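Sulfate transporter 4.1, chloroplastic (Arabidopsis thaliana, PDB 7LHV) cotransports protons and sulfate across the membrane as a secondary active symporter of the SLC26A/SulP family and may influence the regulation of sulfate assimilation. Local coordinates at residues A[144-149]-A[400-405]; A[103-108]-A[394-399]; A[97-102]-A[408-413]. All coordinates share one frame; numbering follows the deposited sequence.

Contact 1: residues A[144-149]-A[400-405]; sequences SRQLAI and SEAKTG
Arg-145 and Gln-146 carry this contact between two loops of the transmembrane domain. One loop runs from helix 125-141 to strand 149-150, which pairs antiparallel with strand 388-389. The two short strands lead into helices 153-166 and 391-399. In SLC26 relatives the starts of two such helices face each other across the substrate site, and the arrangement here is consistent with that. The other loop links helix 391-399 to helix 406-426. The backbones come closest at Arg-145, whose CA lies 4.5 Å from the CA of Gly-405. The Arg-145 side chain runs past the carbonyl of Lys-403. Its CB is 3.5 Å from Lys-403 O and its CD 3.6 Å from the same oxygen. The chain is extended from CG to NE, which carries the guanidinium away from the second loop. That group makes a cation-pi contact with Tyr-361.

Gln-146 comes next and folds toward the second loop. A bend at chi2 (69°) turns its amide to the backbone carbonyls of Ala-402 and Lys-403. The aliphatic part packs here too, with Gln-146 CG 4.3 Å from Ala-402 CB and 3.5 Å from Ala-402 O. With an alanine here the amide would be gone, and a gap would probably open beside the two carbonyls.

Further along, Leu-147 and Ala-148 meet helix 391-399, where Ala-148 N bonds to Ser-394 OG. The 400-405 loop is also held by Asp-98 of helix 91-119. Asp-98 OD1 accepts a hydrogen bond from Lys-403 N, and OD2 accepts one from Thr-404 OG1.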
loop_
_atom_site.group_PDB
_atom_site.type_symbol
_atom_site.label_atom_id
_atom_site.label_comp_id
_atom_site.label_asym_id
_atom_site.label_seq_id
_atom_site.Cartn_x
_atom_site.Cartn_y
_atom_site.Cartn_z
ATOM N N SER A 144 -27.251 -10.507 6.592
ATOM C CA SER A 144 -27.147 -11.956 6.494
ATOM C C SER A 144 -28.277 -12.627 7.264
ATOM O O SER A 144 -28.720 -12.137 8.304
ATOM C CB SER A 144 -25.797 -12.428 7.025
ATOM O OG SER A 144 -25.596 -13.800 6.741
ATOM N N ARG A 145 -28.748 -13.757 6.739
ATOM C CA ARG A 145 -29.827 -14.505 7.364
ATOM C C ARG A 145 -29.353 -15.752 8.096
ATOM O O ARG A 145 -30.149 -16.369 8.810
ATOM C CB ARG A 145 -30.874 -14.897 6.314
ATOM C CG ARG A 145 -31.493 -13.713 5.600
ATOM C CD ARG A 145 -32.410 -14.160 4.477
ATOM N NE ARG A 145 -32.827 -13.041 3.643
ATOM C CZ ARG A 145 -33.502 -13.166 2.508
ATOM N NH1 ARG A 145 -33.856 -14.351 2.041
ATOM N NH2 ARG A 145 -33.827 -12.073 1.824
ATOM N N GLN A 146 -28.088 -16.139 7.941
ATOM C CA GLN A 146 -27.539 -17.282 8.653
ATOM C C GLN A 146 -26.361 -16.940 9.551
ATOM O O GLN A 146 -25.919 -17.809 10.309
ATOM C CB GLN A 146 -27.097 -18.383 7.673
ATOM C CG GLN A 146 -28.222 -19.158 6.998
ATOM C CD GLN A 146 -29.002 -18.331 6.005
ATOM O OE1 GLN A 146 -30.208 -18.139 6.149
ATOM N NE2 GLN A 146 -28.316 -17.836 4.982
ATOM N N LEU A 147 -25.837 -15.721 9.486
ATOM C CA LEU A 147 -24.680 -15.363 10.294
ATOM C C LEU A 147 -25.052 -15.294 11.769
ATOM O O LEU A 147 -26.103 -14.767 12.138
ATOM C CB LEU A 147 -24.104 -14.026 9.837
ATOM C CG LEU A 147 -22.762 -13.639 10.455
ATOM C CD1 LEU A 147 -21.644 -14.421 9.814
ATOM C CD2 LEU A 147 -22.515 -12.155 10.312
ATOM N N ALA A 148 -24.175 -15.830 12.613
ATOM C CA ALA A 148 -24.358 -15.821 14.058
ATOM C C ALA A 148 -23.389 -14.826 14.679
ATOM O O ALA A 148 -22.181 -14.894 14.433
ATOM C CB ALA A 148 -24.145 -17.214 14.645
ATOM N N ILE A 149 -23.920 -13.917 15.494
ATOM C CA ILE A 149 -23.171 -12.793 16.042
ATOM C C ILE A 149 -22.917 -13.046 17.519
ATOM O O ILE A 149 -23.833 -13.421 18.259
ATOM C CB ILE A 149 -23.923 -11.470 15.825
ATOM C CG1 ILE A 149 -23.801 -11.050 14.368
ATOM C CG2 ILE A 149 -23.382 -10.382 16.727
ATOM C CD1 ILE A 149 -22.376 -10.934 13.912
ATOM N N SER A 400 -28.320 -26.278 10.143
ATOM C CA SER A 400 -29.580 -26.364 10.870
ATOM C C SER A 400 -30.760 -25.861 10.051
ATOM O O SER A 400 -31.850 -25.685 10.603
ATOM C CB SER A 400 -29.487 -25.582 12.183
ATOM O OG SER A 400 -28.442 -26.086 12.994
ATOM N N GLU A 401 -30.552 -25.627 8.753
ATOM C CA GLU A 401 -31.605 -25.194 7.832
ATOM C C GLU A 401 -32.214 -23.861 8.260
ATOM O O GLU A 401 -33.413 -23.629 8.099
ATOM C CB GLU A 401 -32.689 -26.265 7.691
ATOM C CG GLU A 401 -32.214 -27.555 7.046
ATOM C CD GLU A 401 -31.829 -27.374 5.594
ATOM O OE1 GLU A 401 -32.438 -26.522 4.914
ATOM O OE2 GLU A 401 -30.914 -28.089 5.132
ATOM N N ALA A 402 -31.386 -22.975 8.802
ATOM C CA ALA A 402 -31.853 -21.639 9.147
ATOM C C ALA A 402 -32.164 -20.860 7.877
ATOM O O ALA A 402 -31.354 -20.818 6.947
ATOM C CB ALA A 402 -30.806 -20.904 9.979
ATOM N N LYS A 403 -33.337 -20.233 7.840
ATOM C CA LYS A 403 -33.821 -19.548 6.649
ATOM C C LYS A 403 -33.771 -18.034 6.768
ATOM O O LYS A 403 -33.273 -17.361 5.861
ATOM C CB LYS A 403 -35.254 -19.999 6.333
ATOM C CG LYS A 403 -35.371 -21.478 6.017
ATOM C CD LYS A 403 -34.508 -21.836 4.821
ATOM C CE LYS A 403 -34.550 -23.322 4.528
ATOM N NZ LYS A 403 -33.650 -23.680 3.396
ATOM N N THR A 404 -34.273 -17.476 7.859
ATOM C CA THR A 404 -34.321 -16.035 8.052
ATOM C C THR A 404 -33.460 -15.645 9.250
ATOM O O THR A 404 -32.783 -16.474 9.857
ATOM C CB THR A 404 -35.763 -15.560 8.244
ATOM O OG1 THR A 404 -36.278 -16.080 9.475
ATOM C CG2 THR A 404 -36.633 -16.037 7.099
ATOM N N GLY A 405 -33.491 -14.355 9.578
ATOM C CA GLY A 405 -32.780 -13.853 10.736
ATOM C C GLY A 405 -33.460 -14.108 12.059
ATOM O O GLY A 405 -32.886 -13.795 13.105
#

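Contact 2: residues A[103-108]-A[394-399]; sequences ITVGIM and SAVNNE
Val-396 and Met-108 meet in a nearly antiparallel helix pair within the membrane domain. Helix 91-119 supplies residues 103-108. The short helix 391-399, which follows strand 388-389, supplies residues 394-399. A short helix entered from a strand in this way is a feature of the SLC26/SulP fold. The local axes approach to 9.5 Å at an angle of 154°. No hydrogen bond links the two segments, and the contact is buried packing.

Val-396 gives up the most surface. It points at helix 91-119 and its two methyls work separately. CG1 is anti to the backbone N (chi1 166°) and reaches Thr-104, with Val-396 CG1 3.7 Å from Thr-104 CG2. CG2 goes to Met-108, one helical turn further along the first helix. Val-396 CG2 lies 3.7 Å from Met-108 SD and equally far from Met-108 CE. The trans chi1 of Met-108 (179°) carries the thioether toward helix 391-399, where the sulfur and the terminal methyl both lie against the valine.

Val-105 is second in buried surface. Val-105 CA lies 6.4 Å from Asn-397 CA, the nearest pair of alpha carbons here. Its CG2 is the contacting branch, and Val-105 CG2 is 4.5 Å from Val-396 CG1.

Two polar atoms bond outside the pair. Thr-104 OG1 bonds back to Met-100 O, which puts its methyl rather than its hydroxyl against Val-396. Asn-397 ND2 bonds to Gln-146 O in the loop before strand 149-150. Helix 284-300 adds Ala-286, which packs on Thr-104 and Met-108. The Asn-397 side chain crosses Val-105 at about a right angle, with Asn-397 OD1 3.6 Å from Val-105 CG2.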
loop_
_atom_site.group_PDB
_atom_site.type_symbol
_atom_site.label_atom_id
_atom_site.label_comp_id
_atom_site.label_asym_id
_atom_site.label_seq_id
_atom_site.Cartn_x
_atom_site.Cartn_y
_atom_site.Cartn_z
ATOM N N ILE A 103 -32.497 -22.478 18.738
ATOM C CA ILE A 103 -32.248 -23.254 19.951
ATOM C C ILE A 103 -30.872 -23.904 19.887
ATOM O O ILE A 103 -30.100 -23.869 20.855
ATOM C CB ILE A 103 -33.359 -24.299 20.157
ATOM C CG1 ILE A 103 -34.647 -23.623 20.625
ATOM C CG2 ILE A 103 -32.923 -25.356 21.154
ATOM C CD1 ILE A 103 -35.843 -24.543 20.644
ATOM N N THR A 104 -30.540 -24.494 18.737
ATOM C CA THR A 104 -29.250 -25.156 18.576
ATOM C C THR A 104 -28.097 -24.175 18.752
ATOM O O THR A 104 -27.126 -24.453 19.468
ATOM C CB THR A 104 -29.195 -25.819 17.200
ATOM O OG1 THR A 104 -30.207 -26.831 17.117
ATOM C CG2 THR A 104 -27.849 -26.443 16.955
ATOM N N VAL A 105 -28.199 -23.003 18.122
ATOM C CA VAL A 105 -27.122 -22.025 18.197
ATOM C C VAL A 105 -26.996 -21.470 19.610
ATOM O O VAL A 105 -25.887 -21.266 20.104
ATOM C CB VAL A 105 -27.335 -20.910 17.158
ATOM C CG1 VAL A 105 -26.419 -19.736 17.443
ATOM C CG2 VAL A 105 -27.078 -21.445 15.768
ATOM N N GLY A 106 -28.118 -21.219 20.288
ATOM C CA GLY A 106 -28.040 -20.734 21.657
ATOM C C GLY A 106 -27.407 -21.741 22.598
ATOM O O GLY A 106 -26.603 -21.379 23.468
ATOM N N ILE A 107 -27.758 -23.020 22.435
ATOM C CA ILE A 107 -27.154 -24.068 23.253
ATOM C C ILE A 107 -25.656 -24.143 22.999
ATOM O O ILE A 107 -24.859 -24.280 23.934
ATOM C CB ILE A 107 -27.848 -25.418 22.992
ATOM C CG1 ILE A 107 -29.215 -25.451 23.672
ATOM C CG2 ILE A 107 -26.990 -26.568 23.480
ATOM C CD1 ILE A 107 -30.018 -26.690 23.360
ATOM N N MET A 108 -25.245 -24.051 21.732
ATOM C CA MET A 108 -23.816 -24.049 21.430
ATOM C C MET A 108 -23.135 -22.776 21.920
ATOM O O MET A 108 -21.933 -22.784 22.204
ATOM C CB MET A 108 -23.600 -24.223 19.927
ATOM C CG MET A 108 -22.146 -24.218 19.494
ATOM S SD MET A 108 -21.941 -24.015 17.718
ATOM C CE MET A 108 -20.431 -24.936 17.456
ATOM N N SER A 394 -22.027 -19.805 12.746
ATOM C CA SER A 394 -22.710 -19.551 11.481
ATOM C C SER A 394 -22.862 -20.832 10.676
ATOM O O SER A 394 -23.911 -21.070 10.072
ATOM C CB SER A 394 -21.959 -18.502 10.668
ATOM O OG SER A 394 -21.771 -17.322 11.424
ATOM N N ALA A 395 -21.827 -21.672 10.659
ATOM C CA ALA A 395 -21.958 -22.970 10.008
ATOM C C ALA A 395 -23.073 -23.783 10.651
ATOM O O ALA A 395 -24.028 -24.185 9.975
ATOM C CB ALA A 395 -20.632 -23.725 10.069
ATOM N N VAL A 396 -23.013 -23.951 11.976
ATOM C CA VAL A 396 -24.013 -24.753 12.679
ATOM C C VAL A 396 -25.415 -24.233 12.386
ATOM O O VAL A 396 -26.367 -25.009 12.244
ATOM C CB VAL A 396 -23.713 -24.771 14.187
ATOM C CG1 VAL A 396 -24.903 -25.294 14.967
ATOM C CG2 VAL A 396 -22.486 -25.616 14.461
ATOM N N ASN A 397 -25.558 -22.915 12.273
ATOM C CA ASN A 397 -26.810 -22.336 11.804
ATOM C C ASN A 397 -27.114 -22.771 10.374
ATOM O O ASN A 397 -28.276 -22.991 10.016
ATOM C CB ASN A 397 -26.736 -20.813 11.899
ATOM C CG ASN A 397 -28.070 -20.183 12.205
ATOM O OD1 ASN A 397 -28.940 -20.808 12.806
ATOM N ND2 ASN A 397 -28.239 -18.932 11.802
ATOM N N ASN A 398 -26.078 -22.884 9.539
ATOM C CA ASN A 398 -26.288 -23.196 8.130
ATOM C C ASN A 398 -26.830 -24.609 7.937
ATOM O O ASN A 398 -27.834 -24.799 7.242
ATOM C CB ASN A 398 -24.994 -23.003 7.342
ATOM C CG ASN A 398 -25.230 -22.918 5.851
ATOM O OD1 ASN A 398 -26.010 -22.090 5.383
ATOM N ND2 ASN A 398 -24.562 -23.777 5.094
ATOM N N GLU A 399 -26.194 -25.622 8.539
ATOM C CA GLU A 399 -26.786 -26.946 8.343
ATOM C C GLU A 399 -27.988 -27.198 9.242
ATOM O O GLU A 399 -28.624 -28.248 9.109
ATOM C CB GLU A 399 -25.801 -28.118 8.516
ATOM C CG GLU A 399 -25.270 -28.409 9.910
ATOM C CD GLU A 399 -24.068 -27.586 10.265
ATOM O OE1 GLU A 399 -23.818 -26.591 9.568
ATOM O OE2 GLU A 399 -23.366 -27.944 11.233
#

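Contact 3: residues A[97-102]-A[408-413]; sequences LDLMAG and GLITGI
Gly-102 and Ile-410 mark a close crossing of two membrane helices, 91-119 and 406-426. The CA of Gly-102 lies 4.1 Å from Ile-410 CB. Ile-410 points toward the first helix and has the most surface covered here. Its CG2, anti to the backbone N, also lies over the glycine. Its CD1 reaches on to Leu-99. The side chain of Leu-99 starts away from the second helix but returns at its end, so that Leu-99 CD1 is 4.0 Å from Ile-410 CD1.

This is a glycine-mediated helix crossing. The local axes come within 7.9 Å at an angle of 43°. A beta carbon modelled onto Gly-102 would point toward the second helix and fall about 2.6 Å from Ile-410 CB. The close approach of the backbones is consistent with the missing side chain, and the CA atoms of Gly-102 and Thr-411 are 4.5 Å apart.

Thr-411 sits beside the isoleucine and turns its hydroxyl to the glycine backbone. Thr-411 OG1 is 3.0 Å from Gly-102 O. The same hydroxyl also lies near Ser-407 O, one turn back on its own helix, and its single proton may go to either carbonyl. Thr-411 touches Val-105 and Leu-109 as well, further along helix 91-119. On another face of helix 406-426, Leu-409 and Ile-413 pack against Phe-136 of helix 125-141.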
loop_
_atom_site.group_PDB
_atom_site.type_symbol
_atom_site.label_atom_id
_atom_site.label_comp_id
_atom_site.label_asym_id
_atom_site.label_seq_id
_atom_site.Cartn_x
_atom_site.Cartn_y
_atom_site.Cartn_z
ATOM N N LEU A 97 -37.934 -24.365 11.201
ATOM C CA LEU A 97 -36.498 -24.386 10.936
ATOM C C LEU A 97 -35.770 -23.304 11.725
ATOM O O LEU A 97 -34.703 -23.556 12.298
ATOM C CB LEU A 97 -36.243 -24.233 9.439
ATOM C CG LEU A 97 -36.714 -25.413 8.588
ATOM C CD1 LEU A 97 -36.449 -25.151 7.121
ATOM C CD2 LEU A 97 -36.041 -26.700 9.032
ATOM N N ASP A 98 -36.335 -22.096 11.777
ATOM C CA ASP A 98 -35.716 -21.010 12.522
ATOM C C ASP A 98 -35.686 -21.305 14.014
ATOM O O ASP A 98 -34.692 -21.019 14.683
ATOM C CB ASP A 98 -36.455 -19.701 12.254
ATOM C CG ASP A 98 -36.184 -19.156 10.870
ATOM O OD1 ASP A 98 -35.183 -19.575 10.258
ATOM O OD2 ASP A 98 -36.970 -18.309 10.398
ATOM N N LEU A 99 -36.769 -21.867 14.555
ATOM C CA LEU A 99 -36.802 -22.186 15.977
ATOM C C LEU A 99 -35.752 -23.233 16.324
ATOM O O LEU A 99 -35.014 -23.090 17.309
ATOM C CB LEU A 99 -38.198 -22.666 16.372
ATOM C CG LEU A 99 -38.466 -22.871 17.864
ATOM C CD1 LEU A 99 -38.547 -21.537 18.584
ATOM C CD2 LEU A 99 -39.741 -23.672 18.071
ATOM N N MET A 100 -35.662 -24.293 15.517
ATOM C CA MET A 100 -34.663 -25.321 15.779
ATOM C C MET A 100 -33.252 -24.761 15.663
ATOM O O MET A 100 -32.397 -25.032 16.517
ATOM C CB MET A 100 -34.856 -26.498 14.825
ATOM C CG MET A 100 -36.032 -27.391 15.184
ATOM S SD MET A 100 -36.112 -27.769 16.946
ATOM C CE MET A 100 -34.600 -28.704 17.171
ATOM N N ALA A 101 -32.989 -23.964 14.623
ATOM C CA ALA A 101 -31.660 -23.392 14.446
ATOM C C ALA A 101 -31.306 -22.449 15.587
ATOM O O ALA A 101 -30.169 -22.452 16.072
ATOM C CB ALA A 101 -31.576 -22.667 13.106
ATOM N N GLY A 102 -32.263 -21.633 16.029
ATOM C CA GLY A 102 -31.994 -20.723 17.127
ATOM C C GLY A 102 -31.711 -21.444 18.428
ATOM O O GLY A 102 -30.783 -21.080 19.154
ATOM N N GLY A 408 -31.545 -15.829 14.700
ATOM C CA GLY A 408 -30.772 -15.005 15.612
ATOM C C GLY A 408 -31.576 -14.590 16.828
ATOM O O GLY A 408 -31.146 -14.789 17.967
ATOM N N LEU A 409 -32.776 -14.047 16.600
ATOM C CA LEU A 409 -33.593 -13.554 17.705
ATOM C C LEU A 409 -33.827 -14.645 18.739
ATOM O O LEU A 409 -33.585 -14.444 19.935
ATOM C CB LEU A 409 -34.929 -13.027 17.185
ATOM C CG LEU A 409 -34.955 -11.620 16.597
ATOM C CD1 LEU A 409 -36.342 -11.297 16.076
ATOM C CD2 LEU A 409 -34.518 -10.601 17.630
ATOM N N ILE A 410 -34.260 -15.823 18.283
ATOM C CA ILE A 410 -34.481 -16.938 19.197
ATOM C C ILE A 410 -33.216 -17.218 19.993
ATOM O O ILE A 410 -33.253 -17.352 21.222
ATOM C CB ILE A 410 -34.946 -18.183 18.422
ATOM C CG1 ILE A 410 -36.213 -17.871 17.625
ATOM C CG2 ILE A 410 -35.180 -19.342 19.374
ATOM C CD1 ILE A 410 -37.436 -17.664 18.485
ATOM N N THR A 411 -32.069 -17.254 19.308
ATOM C CA THR A 411 -30.803 -17.447 20.003
ATOM C C THR A 411 -30.641 -16.415 21.106
ATOM O O THR A 411 -30.402 -16.762 22.268
ATOM C CB THR A 411 -29.639 -17.361 19.014
ATOM O OG1 THR A 411 -29.614 -18.538 18.198
ATOM C CG2 THR A 411 -28.324 -17.232 19.753
ATOM N N GLY A 412 -30.840 -15.140 20.767
ATOM C CA GLY A 412 -30.747 -14.103 21.776
ATOM C C GLY A 412 -31.702 -14.340 22.925
ATOM O O GLY A 412 -31.332 -14.191 24.093
ATOM N N ILE A 413 -32.931 -14.761 22.612
ATOM C CA ILE A 413 -33.900 -15.046 23.664
ATOM C C ILE A 413 -33.344 -16.095 24.611
ATOM O O ILE A 413 -33.414 -15.942 25.839
ATOM C CB ILE A 413 -35.244 -15.482 23.055
ATOM C CG1 ILE A 413 -35.909 -14.305 22.339
ATOM C CG2 ILE A 413 -36.161 -16.034 24.129
ATOM C CD1 ILE A 413 -37.056 -14.706 21.443
#

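Overall arrangement
Helix 91-119 comes first and gives residues 97-102 to contact 3 and then residues 103-108 to contact 2. The loop 144-149 follows and enters contact 1. The chain returns some 250 residues later. Helix 391-399 closes contact 2, the loop 400-405 closes contact 1, and helix 406-426 closes contact 3. Contact 3 spans the longest loop and encloses the other two. Contacts 1 and 2 interlock: 144-149 lies between the two halves of contact 2, and 400-405 comes after them. All three centres lie within 9 Å of one another. Together they tie helix 91-119 and the approach to strand 149-150 to helices 391-399 and 406-426 and the loop between them.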